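Local coordinates for amidohydrolase 3 domain-containing protein (Pyrococcus horikoshii, PDB 3IGH) that is of unsettled substrate but is probably a metal-dependent hydrolase acting on carbon-nitrogen bonds other than peptide bonds, at residues A[232-237]-A[257-262]; A[278-283]-A[372-377]; A[9-14]-A[52-57]. All blocks are in the same frame, centred on the assembly; numbering follows the deposited sequence. Where two conformers were deposited one is given.

Overall arrangement
Contact 1 is the core example: two neighbouring parallel strands of the barrel, almost wholly buried and joined by backbone hydrogen bonds, with side chains packed on both faces and a bound sulfate at the far end. The other two are peripheral and only partly buried. Contact 2 ties a loop to the end of a short helix by a charged pair and one backbone bond, and its centre lies about 33 Å from that of contact 1. Contact 3 belongs to the small beta region, where a strand meets a turn through one backbone bond, a water and a leucine-isoleucine touch. Contacts 2 and 3 are furthest apart, about 49 Å between centres.

Contact 1: A[232-237]-A[257-262]; sequences FAYVTP and TIAGVK. With SO4 (sulfate ion), chain B.
Ala233 and Ala259 meet at a beta bulge in a pair of parallel strands, neighbours in the TIM barrel of the amidohydrolase fold, and show how a barrel wall absorbs such an irregularity. The backbone bonds come first. Ala233 N donates to Thr257 O (2.9 Å), and then the register slips by one residue. At the slip Ala233 O takes two donors at once, Ala259 N at 3.0 Å and Gly260 N at 3.1 Å, each moderately bent. Beyond it the pairing resumes, with Val235 N giving to Gly260 O and Lys262 N to Val235 O.

Side-chain contacts sort by face. On the inner one, the Phe232 ring lays a face over Thr257, its CE1 3.4 Å from Thr257 OG1, while the Ala259 methyl group lies at the ring's edge. Tyr234, with CG anti to its carbonyl carbon (chi1 -76°), carries its ring across Gly260, whose N lies over one face. Any CB on Gly260 would run into Tyr234 CE2. The Tyr234 hydroxyl is hydrogen-bonded to Asp310 OD2. On the outer face Val235 and Val261 pack beneath Leu240 of helix 237-246, and Val261 CG2 lies 3.3 Å from Val235 O.

The polar end lies at the C-terminal end of the strands, where barrel hydrolases keep their active sites. Here the bent Lys262 chain meets a sulfate, probably from the crystallisation liquor, that His67, His314 and His339 also bind; Lys262 NZ donates to sulfate O4 at 2.8 Å.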
loop_
_atom_site.group_PDB
_atom_site.type_symbol
_atom_site.label_atom_id
_atom_site.label_comp_id
_atom_site.label_asym_id
_atom_site.label_seq_id
_atom_site.Cartn_x
_atom_site.Cartn_y
_atom_site.Cartn_z
ATOM N N PHE A 232 7.185 0.600 -9.885
ATOM C CA PHE A 232 5.850 1.074 -10.224
ATOM C C PHE A 232 5.151 -0.034 -11.026
ATOM O O PHE A 232 5.425 -0.234 -12.216
ATOM C CB PHE A 232 5.931 2.423 -10.970
ATOM C CG PHE A 232 6.434 3.549 -10.098
ATOM C CD1 PHE A 232 5.535 4.430 -9.494
ATOM C CD2 PHE A 232 7.804 3.691 -9.824
ATOM C CE1 PHE A 232 5.986 5.445 -8.646
ATOM C CE2 PHE A 232 8.272 4.709 -8.981
ATOM C CZ PHE A 232 7.355 5.584 -8.388
ATOM N N ALA A 233 4.265 -0.763 -10.352
ATOM C CA ALA A 233 3.631 -1.956 -10.921
ATOM C C ALA A 233 2.457 -1.619 -11.827
ATOM O O ALA A 233 1.487 -0.999 -11.402
ATOM C CB ALA A 233 3.184 -2.911 -9.819
ATOM N N TYR A 234 2.562 -2.035 -13.082
ATOM C CA TYR A 234 1.438 -1.952 -14.010
ATOM C C TYR A 234 0.919 -3.358 -14.225
ATOM O O TYR A 234 1.567 -4.189 -14.870
ATOM C CB TYR A 234 1.857 -1.292 -15.328
ATOM C CG TYR A 234 2.010 0.214 -15.235
ATOM C CD1 TYR A 234 3.103 0.791 -14.579
ATOM C CD2 TYR A 234 1.073 1.068 -15.837
ATOM C CE1 TYR A 234 3.246 2.181 -14.497
ATOM C CE2 TYR A 234 1.214 2.472 -15.764
ATOM C CZ TYR A 234 2.307 3.009 -15.090
ATOM O OH TYR A 234 2.473 4.370 -15.012
ATOM N N VAL A 235 -0.252 -3.619 -13.656
ATOM C CA VAL A 235 -0.819 -4.954 -13.618
ATOM C C VAL A 235 -1.542 -5.353 -14.915
ATOM O O VAL A 235 -1.896 -4.514 -15.742
ATOM C CB VAL A 235 -1.771 -5.109 -12.400
ATOM C CG1 VAL A 235 -1.066 -4.703 -11.089
ATOM C CG2 VAL A 235 -3.047 -4.282 -12.579
ATOM N N THR A 236 -1.753 -6.653 -15.088
ATOM C CA THR A 236 -2.555 -7.167 -16.193
ATOM C C THR A 236 -4.026 -6.851 -15.893
ATOM O O THR A 236 -4.377 -6.631 -14.722
ATOM C CB THR A 236 -2.404 -8.706 -16.322
ATOM O OG1 THR A 236 -2.876 -9.319 -15.121
ATOM C CG2 THR A 236 -0.939 -9.105 -16.557
ATOM N N PRO A 237 -4.889 -6.803 -16.936
ATOM C CA PRO A 237 -6.341 -6.679 -16.709
ATOM C C PRO A 237 -6.940 -7.710 -15.747
ATOM O O PRO A 237 -7.869 -7.384 -15.009
ATOM C CB PRO A 237 -6.930 -6.880 -18.109
ATOM C CG PRO A 237 -5.873 -6.356 -19.026
ATOM C CD PRO A 237 -4.569 -6.801 -18.379
ATOM N N THR A 257 4.883 0.677 -5.586
ATOM C CA THR A 257 3.682 1.433 -5.911
ATOM C C THR A 257 2.773 0.565 -6.776
ATOM O O THR A 257 3.205 0.047 -7.817
ATOM C CB THR A 257 4.025 2.708 -6.717
ATOM O OG1 THR A 257 5.027 3.452 -6.019
ATOM C CG2 THR A 257 2.786 3.597 -6.934
ATOM N N ILE A 258 1.520 0.402 -6.356
ATOM C CA ILE A 258 0.496 -0.140 -7.253
ATOM C C ILE A 258 0.150 1.039 -8.149
ATOM O O ILE A 258 -0.475 1.997 -7.697
ATOM C CB ILE A 258 -0.745 -0.661 -6.471
ATOM C CG1 ILE A 258 -0.316 -1.628 -5.357
ATOM C CG2 ILE A 258 -1.775 -1.310 -7.426
ATOM C CD1 ILE A 258 0.539 -2.828 -5.827
ATOM N N ALA A 259 0.610 0.999 -9.394
ATOM C CA ALA A 259 0.641 2.205 -10.232
ATOM C C ALA A 259 -0.447 2.262 -11.315
ATOM O O ALA A 259 -0.997 3.324 -11.589
ATOM C CB ALA A 259 2.037 2.369 -10.882
ATOM N N GLY A 260 -0.728 1.138 -11.959
ATOM C CA GLY A 260 -1.609 1.175 -13.125
ATOM C C GLY A 260 -1.944 -0.176 -13.714
ATOM O O GLY A 260 -1.685 -1.208 -13.104
ATOM N N VAL A 261 -2.541 -0.145 -14.902
ATOM C CA VAL A 261 -2.842 -1.345 -15.683
ATOM C C VAL A 261 -2.131 -1.217 -17.035
ATOM O O VAL A 261 -1.940 -0.105 -17.545
ATOM C CB VAL A 261 -4.392 -1.530 -15.888
ATOM C CG1 VAL A 261 -4.984 -0.406 -16.740
ATOM C CG2 VAL A 261 -4.727 -2.897 -16.505
ATOM N N LYS A 262 -1.756 -2.355 -17.612
ATOM C CA LYS A 262 -1.122 -2.382 -18.918
ATOM C C LYS A 262 -2.041 -3.042 -19.956
ATOM O O LYS A 262 -2.522 -4.154 -19.752
ATOM C CB LYS A 262 0.239 -3.094 -18.834
ATOM C CG LYS A 262 0.928 -3.379 -20.174
ATOM C CD LYS A 262 1.223 -2.117 -20.969
ATOM C CE LYS A 262 1.841 -2.460 -22.320
ATOM N NZ LYS A 262 3.166 -3.119 -22.206
HETATM S S SO4 B . 5.470 -4.865 -24.416
HETATM O O1 SO4 B . 5.769 -5.096 -23.017
HETATM O O2 SO4 B . 6.717 -4.697 -25.145
HETATM O O3 SO4 B . 4.781 -6.029 -24.955
HETATM O O4 SO4 B . 4.662 -3.646 -24.544
#

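Contact 2: A[278-283]-A[372-377]; sequences KPYSDD and VERVGE. With SO4 (sulfate ion), chain L.
Ser281 and Arg374 are joined through their backbones where a loop settles against the end of helix 371-375, a small example of a surface segment fixed by a helix terminus. Ser281 N donates to Arg374 O at 2.8 Å, a fairly straight bond that approaches from above the carbonyl plane. Arg374 O also lies 3.6 Å from Tyr280 CD2, oblique to the ring.

The charged contact lies alongside. Asp282 OD2 and Arg374 NH2 form a salt bridge at 2.9 Å, although the N-H is poorly aimed (122°) and the hydrogen bond is weak; the carboxylate and guanidinium planes stand 37° apart. With CG between its backbone N and carbonyl carbon (chi1 60°), the Asp282 carboxylate is brought over the Arg374 chain, its two oxygens each 3.6 Å from Arg374 CD. Arg272 is a second mate for OD2, and the NE and NH1 of Arg374 are taken by Leu269 O and Gly270 O. Replacing Asp282 by alanine would probably deprive Arg374 NH2 and Arg272 of their shared carboxylate.

Close fit adds to this. Gly376, the first residue to leave the helix and positive in phi, passes Ser281 so tightly that a CB would clash with its OG, itself bonded to Arg379.

A bound ion lies just beyond. Glu377 N donates to O1 of a sulfate at 3.0 Å; the ion, probably from the crystallisation liquor, is also bound by Glu378 N.

In the fold, the loop runs from strand 256-264 towards helix 294-305, while Val372, on the side away from it, packs against Leu425 and Leu428 of helix 425-429.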
loop_
_atom_site.group_PDB
_atom_site.type_symbol
_atom_site.label_atom_id
_atom_site.label_comp_id
_atom_site.label_asym_id
_atom_site.label_seq_id
_atom_site.Cartn_x
_atom_site.Cartn_y
_atom_site.Cartn_z
ATOM N N LYS A 278 -1.485 1.135 -43.732
ATOM C CA LYS A 278 -1.302 0.575 -45.084
ATOM C C LYS A 278 -0.528 -0.730 -44.937
ATOM O O LYS A 278 0.180 -0.900 -43.942
ATOM C CB LYS A 278 -0.546 1.555 -45.981
ATOM C CG LYS A 278 -1.409 2.661 -46.552
ATOM C CD LYS A 278 -0.583 3.616 -47.396
ATOM C CE LYS A 278 -1.393 4.836 -47.812
ATOM N NZ LYS A 278 -0.523 5.891 -48.410
ATOM N N PRO A 279 -0.671 -1.676 -45.894
ATOM C CA PRO A 279 0.021 -2.963 -45.726
ATOM C C PRO A 279 1.545 -2.874 -45.542
ATOM O O PRO A 279 2.150 -1.850 -45.866
ATOM C CB PRO A 279 -0.335 -3.723 -47.009
ATOM C CG PRO A 279 -1.654 -3.130 -47.425
ATOM C CD PRO A 279 -1.492 -1.668 -47.122
ATOM N N TYR A 280 2.126 -3.933 -44.981
ATOM C CA TYR A 280 3.578 -4.042 -44.803
ATOM C C TYR A 280 4.286 -3.985 -46.149
ATOM O O TYR A 280 3.778 -4.503 -47.147
ATOM C CB TYR A 280 3.931 -5.340 -44.075
ATOM C CG TYR A 280 3.798 -5.218 -42.572
ATOM C CD1 TYR A 280 2.552 -5.330 -41.948
ATOM C CD2 TYR A 280 4.913 -4.963 -41.778
ATOM C CE1 TYR A 280 2.425 -5.208 -40.562
ATOM C CE2 TYR A 280 4.802 -4.839 -40.388
ATOM C CZ TYR A 280 3.550 -4.956 -39.796
ATOM O OH TYR A 280 3.431 -4.831 -38.439
ATOM N N SER A 281 5.442 -3.333 -46.176
ATOM C CA SER A 281 6.194 -3.179 -47.419
ATOM C C SER A 281 6.804 -4.486 -47.918
ATOM O O SER A 281 6.961 -4.673 -49.123
ATOM C CB SER A 281 7.248 -2.092 -47.268
ATOM O OG SER A 281 6.615 -0.858 -46.995
ATOM N N ASP A 282 7.113 -5.400 -47.002
ATOM C CA ASP A 282 7.661 -6.710 -47.380
ATOM C C ASP A 282 6.654 -7.854 -47.246
ATOM O O ASP A 282 7.018 -9.027 -47.367
ATOM C CB ASP A 282 8.945 -7.018 -46.593
ATOM C CG ASP A 282 8.731 -7.046 -45.075
ATOM O OD1 ASP A 282 7.628 -6.696 -44.588
ATOM O OD2 ASP A 282 9.684 -7.421 -44.361
ATOM N N ASP A 283 5.397 -7.504 -46.964
ATOM C CA ASP A 283 4.281 -8.455 -46.990
ATOM C C ASP A 283 3.000 -7.674 -47.266
ATOM O O ASP A 283 2.303 -7.255 -46.329
ATOM C CB ASP A 283 4.180 -9.241 -45.674
ATOM C CG ASP A 283 3.228 -10.433 -45.753
ATOM O OD1 ASP A 283 2.462 -10.567 -46.734
ATOM O OD2 ASP A 283 3.247 -11.249 -44.808
ATOM N N VAL A 372 13.276 -1.051 -41.864
ATOM C CA VAL A 372 13.026 -0.352 -43.129
ATOM C C VAL A 372 12.407 -1.297 -44.170
ATOM O O VAL A 372 11.637 -0.860 -45.019
ATOM C CB VAL A 372 14.293 0.367 -43.680
ATOM C CG1 VAL A 372 13.971 1.178 -44.929
ATOM C CG2 VAL A 372 14.927 1.269 -42.619
ATOM N N GLU A 373 12.707 -2.594 -44.084
ATOM C CA GLU A 373 12.027 -3.573 -44.941
ATOM C C GLU A 373 10.537 -3.700 -44.594
ATOM O O GLU A 373 9.698 -3.806 -45.489
ATOM C CB GLU A 373 12.694 -4.947 -44.879
ATOM C CG GLU A 373 13.953 -5.056 -45.733
ATOM C CD GLU A 373 15.102 -4.293 -45.125
ATOM O OE1 GLU A 373 15.613 -3.364 -45.787
ATOM O OE2 GLU A 373 15.456 -4.599 -43.965
ATOM N N ARG A 374 10.222 -3.688 -43.297
ATOM C CA ARG A 374 8.821 -3.745 -42.842
ATOM C C ARG A 374 7.972 -2.558 -43.305
ATOM O O ARG A 374 6.845 -2.744 -43.781
ATOM C CB ARG A 374 8.737 -3.840 -41.314
ATOM C CG ARG A 374 9.343 -5.097 -40.699
ATOM C CD ARG A 374 8.628 -6.379 -41.120
ATOM N NE ARG A 374 9.129 -7.534 -40.365
ATOM C CZ ARG A 374 10.224 -8.226 -40.680
ATOM N NH1 ARG A 374 10.600 -9.248 -39.925
ATOM N NH2 ARG A 374 10.949 -7.897 -41.750
ATOM N N VAL A 375 8.501 -1.347 -43.155
ATOM C CA VAL A 375 7.701 -0.140 -43.356
ATOM C C VAL A 375 8.002 0.626 -44.638
ATOM O O VAL A 375 7.224 1.505 -45.031
ATOM C CB VAL A 375 7.752 0.828 -42.123
ATOM C CG1 VAL A 375 7.409 0.081 -40.834
ATOM C CG2 VAL A 375 9.115 1.540 -42.010
ATOM N N GLY A 376 9.119 0.308 -45.292
ATOM C CA GLY A 376 9.489 1.007 -46.531
ATOM C C GLY A 376 10.031 2.410 -46.314
ATOM O O GLY A 376 9.888 2.988 -45.226
ATOM N N GLU A 377 10.616 2.971 -47.353
ATOM C CA GLU A 377 11.185 4.292 -47.273
ATOM C C GLU A 377 10.235 5.416 -47.063
ATOM O O GLU A 377 10.547 6.405 -46.486
ATOM C CB GLU A 377 12.032 4.615 -48.484
ATOM C CG GLU A 377 13.335 5.235 -48.125
ATOM C CD GLU A 377 14.443 4.234 -48.179
ATOM O OE1 GLU A 377 14.143 3.037 -48.106
ATOM O OE2 GLU A 377 15.609 4.623 -48.342
HETATM S S SO4 L . 8.771 2.272 -50.274
HETATM O O1 SO4 L . 10.050 1.626 -49.986
HETATM O O2 SO4 L . 7.777 1.254 -50.604
HETATM O O3 SO4 L . 8.313 3.013 -49.110
HETATM O O4 SO4 L . 8.930 3.198 -51.391
#

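Contact 3: A[9-14]-A[52-57]; sequences GTIYTS and VDLKGK
Leu54 and Ile11 cross at about a right angle, joining the turn after strand 50-53 to strand 10-14 in the small beta region beside the barrel. Ile11 CG1 is anti to the carbonyl carbon (chi1 -58°), which brings it to 4.0 Å from Leu54 CD1, with the terminal methyl equally near. The same Leu54 CD1 rests 3.8 Å from Gly9 CA, so that one branch covers both residues. Gly9 fits because it lacks a side chain: a CB there would run into that methyl and into Lys57 O. Around this pair, Val59 of strand 58-68 and Ile469 of strand 467-470 also touch Leu54.

The turn that presents Leu54 is a type I' turn from Leu54 to Lys57, with Gly56 at a positive phi. Leu54 O accepts from Lys57 N at 3.1 Å and from Lys57 NZ at 3.0 Å, the two donors coming from opposite faces of its plane. Ahead of it, Asp53 OD1 accepts from Lys55 N in an Asx turn, met from above the carboxylate plane.

Across the contact the polar part is spare. Thr10 N gives Lys57 O a straight bond of 3.1 Å, and a water links Thr10 OG1 with Gly56 O, to which it donates. The chemistry implies a join set by backbone shape: a turn held by its own bonds, docked by one amide, one bridging water and a single leucine branch.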
loop_
_atom_site.group_PDB
_atom_site.type_symbol
_atom_site.label_atom_id
_atom_site.label_comp_id
_atom_site.label_asym_id
_atom_site.label_seq_id
_atom_site.Cartn_x
_atom_site.Cartn_y
_atom_site.Cartn_z
ATOM N N GLY A 9 32.213 17.617 -4.326
ATOM C CA GLY A 9 32.018 16.889 -5.565
ATOM C C GLY A 9 31.161 17.691 -6.503
ATOM O O GLY A 9 30.752 18.806 -6.183
ATOM N N THR A 10 30.893 17.124 -7.671
ATOM C CA THR A 10 30.069 17.795 -8.659
ATOM C C THR A 10 28.773 17.012 -8.790
ATOM O O THR A 10 28.750 15.888 -9.306
ATOM C CB THR A 10 30.796 17.908 -10.008
ATOM O OG1 THR A 10 31.963 18.724 -9.847
ATOM C CG2 THR A 10 29.897 18.523 -11.066
ATOM N N ILE A 11 27.699 17.615 -8.303
ATOM C CA ILE A 11 26.410 16.942 -8.244
ATOM C C ILE A 11 25.476 17.575 -9.252
ATOM O O ILE A 11 25.132 18.744 -9.129
ATOM C CB ILE A 11 25.796 17.030 -6.826
ATOM C CG1 ILE A 11 26.752 16.403 -5.804
ATOM C CG2 ILE A 11 24.423 16.342 -6.792
ATOM C CD1 ILE A 11 26.793 17.121 -4.483
ATOM N N TYR A 12 25.081 16.798 -10.259
ATOM C CA TYR A 12 24.055 17.234 -11.212
ATOM C C TYR A 12 22.689 16.972 -10.596
ATOM O O TYR A 12 22.369 15.833 -10.268
ATOM C CB TYR A 12 24.183 16.473 -12.537
ATOM C CG TYR A 12 25.402 16.861 -13.343
ATOM C CD1 TYR A 12 25.361 17.944 -14.212
ATOM C CD2 TYR A 12 26.600 16.155 -13.225
ATOM C CE1 TYR A 12 26.475 18.315 -14.953
ATOM C CE2 TYR A 12 27.722 16.520 -13.960
ATOM C CZ TYR A 12 27.650 17.603 -14.823
ATOM O OH TYR A 12 28.751 17.986 -15.561
ATOM N N THR A 13 21.897 18.025 -10.427
ATOM C CA THR A 13 20.580 17.887 -9.819
ATOM C C THR A 13 19.489 17.839 -10.871
ATOM O O THR A 13 18.388 17.375 -10.594
ATOM C CB THR A 13 20.252 19.029 -8.822
ATOM O OG1 THR A 13 20.084 20.263 -9.531
ATOM C CG2 THR A 13 21.350 19.168 -7.764
ATOM N N SER A 14 19.800 18.330 -12.068
ATOM C CA SER A 14 18.837 18.399 -13.167
ATOM C C SER A 14 19.607 18.459 -14.483
ATOM O O SER A 14 20.723 18.986 -14.526
ATOM C CB SER A 14 17.946 19.637 -13.003
ATOM O OG SER A 14 16.993 19.734 -14.035
ATOM N N VAL A 52 29.880 12.684 3.953
ATOM C CA VAL A 52 30.530 11.889 2.915
ATOM C C VAL A 52 31.326 12.798 1.982
ATOM O O VAL A 52 30.764 13.665 1.304
ATOM C CB VAL A 52 29.503 11.048 2.109
ATOM C CG1 VAL A 52 30.177 10.305 0.960
ATOM C CG2 VAL A 52 28.781 10.067 3.024
ATOM N N ASP A 53 32.641 12.600 1.982
ATOM C CA ASP A 53 33.534 13.311 1.084
ATOM C C ASP A 53 33.493 12.619 -0.274
ATOM O O ASP A 53 33.864 11.447 -0.392
ATOM C CB ASP A 53 34.958 13.299 1.653
ATOM C CG ASP A 53 35.895 14.282 0.948
ATOM O OD1 ASP A 53 35.458 15.032 0.047
ATOM O OD2 ASP A 53 37.089 14.306 1.314
ATOM N N LEU A 54 33.038 13.343 -1.295
ATOM C CA LEU A 54 32.961 12.786 -2.649
ATOM C C LEU A 54 34.325 12.707 -3.329
ATOM O O LEU A 54 34.493 11.952 -4.289
ATOM C CB LEU A 54 31.976 13.570 -3.525
ATOM C CG LEU A 54 30.477 13.358 -3.263
ATOM C CD1 LEU A 54 29.675 14.347 -4.065
ATOM C CD2 LEU A 54 30.054 11.937 -3.592
ATOM N N LYS A 55 35.284 13.484 -2.812
ATOM C CA LYS A 55 36.663 13.554 -3.329
ATOM C C LYS A 55 36.711 13.854 -4.830
ATOM O O LYS A 55 37.392 13.166 -5.596
ATOM C CB LYS A 55 37.460 12.285 -2.985
ATOM C CG LYS A 55 37.800 12.125 -1.507
ATOM C CD LYS A 55 38.773 10.968 -1.312
ATOM C CE LYS A 55 39.054 10.694 0.159
ATOM N NZ LYS A 55 37.942 9.953 0.816
ATOM N N GLY A 56 35.951 14.867 -5.238
ATOM C CA GLY A 56 35.893 15.288 -6.636
ATOM C C GLY A 56 35.016 14.464 -7.573
ATOM O O GLY A 56 34.879 14.819 -8.748
ATOM N N LYS A 57 34.419 13.379 -7.072
ATOM C CA LYS A 57 33.574 12.507 -7.904
ATOM C C LYS A 57 32.266 13.176 -8.335
ATOM O O LYS A 57 31.870 14.210 -7.784
ATOM C CB LYS A 57 33.291 11.174 -7.207
ATOM C CG LYS A 57 34.493 10.239 -7.140
ATOM C CD LYS A 57 34.151 8.961 -6.387
ATOM C CE LYS A 57 35.362 8.402 -5.645
ATOM N NZ LYS A 57 35.665 9.165 -4.394
HETATM O O HOH W 1 34.106 17.173 -9.093
#